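Long-range contact in gdp-l-fucose synthetase (Naegleria fowleri, PDB 6AQZ), which probably catalyses the NADPH-dependent epimerisation and reduction that yield GDP-L-fucose: residues K123-L128 and L184-I189. Residues are numbered along the deposited sequence; the frame is centred on the assembly and turned at random.
Sequences KTISCL and LFTSVI. With NAP (NADP nicotinamide-adenine-dinucleotide phosphate), chain G.
F185 chi1, at -69°, sets CG anti to the carbonyl carbon and carries the ring alongside T124, which presents CB and CG2 to it, CG2 lying anti to its own backbone N. F185 CD2 comes within 3.9 Å of T124 CB. A beta-branched threonine suits this place, offering its carbons to the ring, and helix 98-118 covers this face through L113 and C116. On the same face S126, small and polar, bonds a water through OG; the water also donates to T186 O (2.8 Å) and sits at the edge of the F185 ring, in its plane.

The backbones run parallel. T124 N, S126 N and L128 N donate to L184 O, T186 O and V188 O, while T186 N and V188 N return bonds to T124 O and S126 O; T186 N to T124 O is 3.0 Å and nearly straight at 172°. T186 O thus takes two donors, S126 N and the water, and S126 N arrives tilted from the carbonyl plane.

On the opposite face I125 CG2 packs against V188 CG1 at 4.0 Å, beneath helix 240-253. K123 lays its aliphatic chain along L184, and its NZ bonds the carbonyls of M251 and Y254.

Beyond strand 123-127, L128 CB rests on I189 CG1 (4.1 Å). C127 SG lies 3.4 Å from C1D of the NADP, and L128 O is 3.1 Å from C6N. Bonds between central strands of this Rossmann-type sheet, the last of them at L128 N, probably help to set the position of the end of strand 123-127, where C127 and L128 meet the nicotinamide riboside.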
ATOM      1  N   LYS A 123      -4.963   1.008 -23.394  1.00 42.44           N
ATOM      2  CA  LYS A 123      -5.840   0.822 -22.245  1.00 47.58           C
ATOM      3  C   LYS A 123      -5.455  -0.464 -21.516  1.00 48.29           C
ATOM      4  O   LYS A 123      -5.179  -1.486 -22.146  1.00 51.51           O
ATOM      5  CB  LYS A 123      -7.312   0.772 -22.653  1.00 42.50           C
ATOM      6  CG  LYS A 123      -8.265   0.885 -21.480  1.00 47.22           C
ATOM      7  CD  LYS A 123      -9.696   0.512 -21.849  1.00 46.21           C
ATOM      8  CE  LYS A 123     -10.424   1.650 -22.509  1.00 42.72           C
ATOM      9  NZ  LYS A 123     -11.897   1.381 -22.620  1.00 48.54           N
ATOM     10  N   THR A 124      -5.389  -0.386 -20.189  1.00 44.50           N
ATOM     11  CA  THR A 124      -5.041  -1.509 -19.327  1.00 45.57           C
ATOM     12  C   THR A 124      -6.158  -1.684 -18.312  1.00 46.24           C
ATOM     13  O   THR A 124      -6.587  -0.711 -17.690  1.00 38.63           O
ATOM     14  CB  THR A 124      -3.682  -1.271 -18.640  1.00 41.74           C
ATOM     15  OG1 THR A 124      -2.656  -1.300 -19.632  1.00 40.86           O
ATOM     16  CG2 THR A 124      -3.377  -2.315 -17.543  1.00 37.96           C
ATOM     17  N   ILE A 125      -6.672  -2.903 -18.189  1.00 39.97           N
ATOM     18  CA  ILE A 125      -7.722  -3.190 -17.227  1.00 36.60           C
ATOM     19  C   ILE A 125      -7.178  -4.212 -16.258  1.00 40.17           C
ATOM     20  O   ILE A 125      -6.829  -5.328 -16.662  1.00 48.28           O
ATOM     21  CB  ILE A 125      -8.999  -3.709 -17.889  1.00 36.38           C
ATOM     22  CG1 ILE A 125      -9.484  -2.704 -18.901  1.00 36.29           C
ATOM     23  CG2 ILE A 125     -10.087  -3.860 -16.845  1.00 36.59           C
ATOM     24  CD1 ILE A 125     -10.785  -3.091 -19.482  1.00 45.00           C
ATOM     25  N   SER A 126      -7.111  -3.839 -14.991  1.00 39.72           N
ATOM     26  CA  SER A 126      -6.627  -4.711 -13.942  1.00 34.76           C
ATOM     27  C   SER A 126      -7.822  -5.171 -13.125  1.00 36.48           C
ATOM     28  O   SER A 126      -8.938  -4.675 -13.286  1.00 37.81           O
ATOM     29  CB  SER A 126      -5.601  -3.978 -13.079  1.00 35.99           C
ATOM     30  OG  SER A 126      -4.465  -3.652 -13.856  1.00 38.94           O
ATOM     31  N   CYS A 127      -7.575  -6.084 -12.206  1.00 39.44           N
ATOM     32  CA  CYS A 127      -8.657  -6.762 -11.518  1.00 40.67           C
ATOM     33  C   CYS A 127      -8.484  -6.624 -10.010  1.00 43.56           C
ATOM     34  O   CYS A 127      -7.430  -6.970  -9.477  1.00 52.33           O
ATOM     35  CB  CYS A 127      -8.691  -8.230 -11.964  1.00 44.21           C
ATOM     36  SG  CYS A 127     -10.175  -9.034 -11.557  1.00 63.78           S
ATOM     37  N   LEU A 128      -9.503  -6.098  -9.330  1.00 38.85           N
ATOM     38  CA  LEU A 128      -9.576  -6.048  -7.876  1.00 35.23           C
ATOM     39  C   LEU A 128     -10.512  -7.156  -7.390  1.00 42.45           C
ATOM     40  O   LEU A 128     -10.748  -8.140  -8.093  1.00 52.40           O
ATOM     41  CB  LEU A 128     -10.048  -4.674  -7.381  1.00 32.54           C
ATOM     42  CG  LEU A 128      -9.407  -3.436  -8.000  1.00 38.55           C
ATOM     43  CD1 LEU A 128      -9.892  -2.146  -7.323  1.00 33.82           C
ATOM     44  CD2 LEU A 128      -7.919  -3.518  -8.027  1.00 28.12           C
ATOM     45  N   LEU A 184      -4.687   4.767 -20.757  1.00 50.87           N
ATOM     46  CA  LEU A 184      -5.735   4.723 -19.752  1.00 51.85           C
ATOM     47  C   LEU A 184      -5.557   3.463 -18.912  1.00 49.39           C
ATOM     48  O   LEU A 184      -5.326   2.367 -19.446  1.00 55.18           O
ATOM     49  CB  LEU A 184      -7.124   4.772 -20.391  1.00 52.27           C
ATOM     50  CG  LEU A 184      -8.286   4.766 -19.382  1.00 53.40           C
ATOM     51  CD1 LEU A 184      -8.143   5.889 -18.339  1.00 46.32           C
ATOM     52  CD2 LEU A 184      -9.641   4.837 -20.079  1.00 52.69           C
ATOM     53  N   PHE A 185      -5.652   3.635 -17.603  1.00 44.42           N
ATOM     54  CA  PHE A 185      -5.595   2.558 -16.621  1.00 42.98           C
ATOM     55  C   PHE A 185      -6.906   2.563 -15.862  1.00 41.75           C
ATOM     56  O   PHE A 185      -7.306   3.598 -15.322  1.00 51.37           O
ATOM     57  CB  PHE A 185      -4.413   2.745 -15.649  1.00 38.92           C
ATOM     58  CG  PHE A 185      -3.067   2.545 -16.286  1.00 39.36           C
ATOM     59  CD1 PHE A 185      -2.484   3.547 -17.028  1.00 38.23           C
ATOM     60  CD2 PHE A 185      -2.379   1.353 -16.123  1.00 38.20           C
ATOM     61  CE1 PHE A 185      -1.266   3.358 -17.623  1.00 41.41           C
ATOM     62  CE2 PHE A 185      -1.142   1.157 -16.710  1.00 40.00           C
ATOM     63  CZ  PHE A 185      -0.580   2.145 -17.453  1.00 45.49           C
ATOM     64  N   THR A 186      -7.586   1.428 -15.830  1.00 39.09           N
ATOM     65  CA  THR A 186      -8.769   1.309 -14.992  1.00 40.93           C
ATOM     66  C   THR A 186      -8.828  -0.128 -14.463  1.00 42.29           C
ATOM     67  O   THR A 186      -7.876  -0.901 -14.604  1.00 38.22           O
ATOM     68  CB  THR A 186     -10.023   1.737 -15.753  1.00 38.59           C
ATOM     69  OG1 THR A 186     -11.136   1.720 -14.859  1.00 39.75           O
ATOM     70  CG2 THR A 186     -10.290   0.816 -16.937  1.00 38.59           C
ATOM     71  N   SER A 187      -9.931  -0.482 -13.804  1.00 37.80           N
ATOM     72  CA  SER A 187      -9.994  -1.778 -13.159  1.00 37.43           C
ATOM     73  C   SER A 187     -11.443  -2.183 -12.982  1.00 36.31           C
ATOM     74  O   SER A 187     -12.342  -1.348 -13.005  1.00 39.13           O
ATOM     75  CB  SER A 187      -9.306  -1.752 -11.803  1.00 38.75           C
ATOM     76  OG  SER A 187     -10.076  -0.934 -10.960  1.00 37.48           O
ATOM     77  N   VAL A 188     -11.641  -3.474 -12.761  1.00 42.05           N
ATOM     78  CA  VAL A 188     -12.947  -4.043 -12.473  1.00 31.77           C
ATOM     79  C   VAL A 188     -12.876  -4.730 -11.129  1.00 33.59           C
ATOM     80  O   VAL A 188     -11.806  -5.168 -10.689  1.00 36.57           O
ATOM     81  CB  VAL A 188     -13.416  -5.063 -13.545  1.00 32.07           C
ATOM     82  CG1 VAL A 188     -13.496  -4.424 -14.886  1.00 32.34           C
ATOM     83  CG2 VAL A 188     -12.492  -6.299 -13.554  1.00 36.42           C
ATOM     84  N   ILE A 189     -14.024  -4.845 -10.480  1.00 35.28           N
ATOM     85  CA  ILE A 189     -14.079  -5.512  -9.184  1.00 34.77           C
ATOM     86  C   ILE A 189     -15.089  -6.643  -9.300  1.00 36.96           C
ATOM     87  O   ILE A 189     -16.290  -6.429  -9.068  1.00 42.89           O
ATOM     88  CB  ILE A 189     -14.481  -4.556  -8.056  1.00 36.86           C
ATOM     89  CG1 ILE A 189     -13.752  -3.217  -8.164  1.00 32.46           C
ATOM     90  CG2 ILE A 189     -14.213  -5.204  -6.720  1.00 39.25           C
ATOM     91  CD1 ILE A 189     -14.069  -2.343  -7.012  1.00 36.43           C
TER
HETATM   92  PA  NAP G 401      -6.682 -18.191 -10.900  1.00 43.59           P
HETATM   93  O1A NAP G 401      -6.014 -18.649  -9.639  1.00 45.52           O
HETATM   94  O2A NAP G 401      -7.798 -18.980 -11.532  1.00 46.25           O
HETATM   95  O5B NAP G 401      -5.572 -17.914 -12.092  1.00 42.91           O
HETATM   96  C5B NAP G 401      -4.750 -16.889 -11.654  1.00 44.44           C
HETATM   97  C4B NAP G 401      -3.765 -16.591 -12.817  1.00 48.12           C
HETATM   98  O4B NAP G 401      -2.604 -15.861 -12.344  1.00 47.41           O
HETATM   99  C3B NAP G 401      -3.281 -17.916 -13.533  1.00 38.76           C
HETATM  100  O3B NAP G 401      -3.157 -17.694 -14.912  1.00 38.01           O
HETATM  101  C2B NAP G 401      -1.846 -18.046 -13.001  1.00 42.65           C
HETATM  102  O2B NAP G 401      -0.987 -18.577 -13.873  1.00 43.89           O
HETATM  103  C1B NAP G 401      -1.490 -16.499 -12.957  1.00 44.66           C
HETATM  104  N9A NAP G 401      -0.293 -16.240 -12.166  1.00 38.77           N
HETATM  105  C8A NAP G 401      -0.151 -16.349 -10.797  1.00 40.46           C
HETATM  106  N7A NAP G 401       1.090 -16.031 -10.364  1.00 42.81           N
HETATM  107  C5A NAP G 401       1.781 -15.715 -11.522  1.00 34.38           C
HETATM  108  C6A NAP G 401       3.099 -15.316 -11.724  1.00 40.82           C
HETATM  109  N6A NAP G 401       3.963 -15.167 -10.640  1.00 44.83           N
HETATM  110  N1A NAP G 401       3.562 -15.030 -12.966  1.00 43.61           N
HETATM  111  C2A NAP G 401       2.641 -15.188 -13.963  1.00 47.70           C
HETATM  112  N3A NAP G 401       1.348 -15.575 -13.924  1.00 41.53           N
HETATM  113  C4A NAP G 401       0.935 -15.829 -12.660  1.00 34.16           C
HETATM  114  O3  NAP G 401      -7.220 -16.696 -10.387  1.00 46.07           O
HETATM  115  PN  NAP G 401      -8.586 -16.240 -11.065  1.00 46.23           P
HETATM  116  O1N NAP G 401      -8.556 -16.246 -12.546  1.00 45.12           O
HETATM  117  O2N NAP G 401      -9.809 -16.637 -10.269  1.00 46.93           O
HETATM  118  O5D NAP G 401      -8.620 -14.521 -10.742  1.00 54.00           O
HETATM  119  C5D NAP G 401      -7.787 -13.803 -11.562  1.00 44.12           C
HETATM  120  C4D NAP G 401      -8.049 -12.366 -11.176  1.00 52.03           C
HETATM  121  O4D NAP G 401      -9.433 -12.259 -10.800  1.00 45.40           O
HETATM  122  C3D NAP G 401      -7.198 -12.046  -9.855  1.00 58.51           C
HETATM  123  O3D NAP G 401      -6.653 -10.776  -9.955  1.00 51.91           O
HETATM  124  C2D NAP G 401      -8.253 -12.141  -8.731  1.00 57.91           C
HETATM  125  O2D NAP G 401      -8.060 -11.254  -7.699  1.00 58.93           O
HETATM  126  C1D NAP G 401      -9.529 -11.689  -9.500  1.00 49.92           C
HETATM  127  N1N NAP G 401     -10.755 -12.135  -8.775  1.00 55.58           N
HETATM  128  C2N NAP G 401     -11.168 -13.469  -8.758  1.00 48.01           C
HETATM  129  C3N NAP G 401     -12.288 -13.843  -8.044  1.00 51.45           C
HETATM  130  C7N NAP G 401     -12.709 -15.280  -8.026  1.00 47.96           C
HETATM  131  O7N NAP G 401     -13.652 -15.696  -7.331  1.00 42.82           O
HETATM  132  N7N NAP G 401     -12.013 -16.205  -8.813  1.00 40.82           N
HETATM  133  C4N NAP G 401     -13.096 -12.874  -7.268  1.00 56.85           C
HETATM  134  C5N NAP G 401     -12.570 -11.477  -7.332  1.00 58.35           C
HETATM  135  C6N NAP G 401     -11.486 -11.163  -8.045  1.00 59.32           C
HETATM  136  P2B NAP G 401      -0.793 -20.422 -13.833  1.00 50.14           P
HETATM  137  O1X NAP G 401      -2.147 -20.820 -14.335  1.00 51.94           O
HETATM  138  O2X NAP G 401       0.378 -20.576 -14.805  1.00 55.56           O
HETATM  139  O3X NAP G 401      -0.512 -20.621 -12.373  1.00 51.97           O
HETATM  140  O   HOH W   1      -5.036  -1.048 -14.423  1.00 41.43           O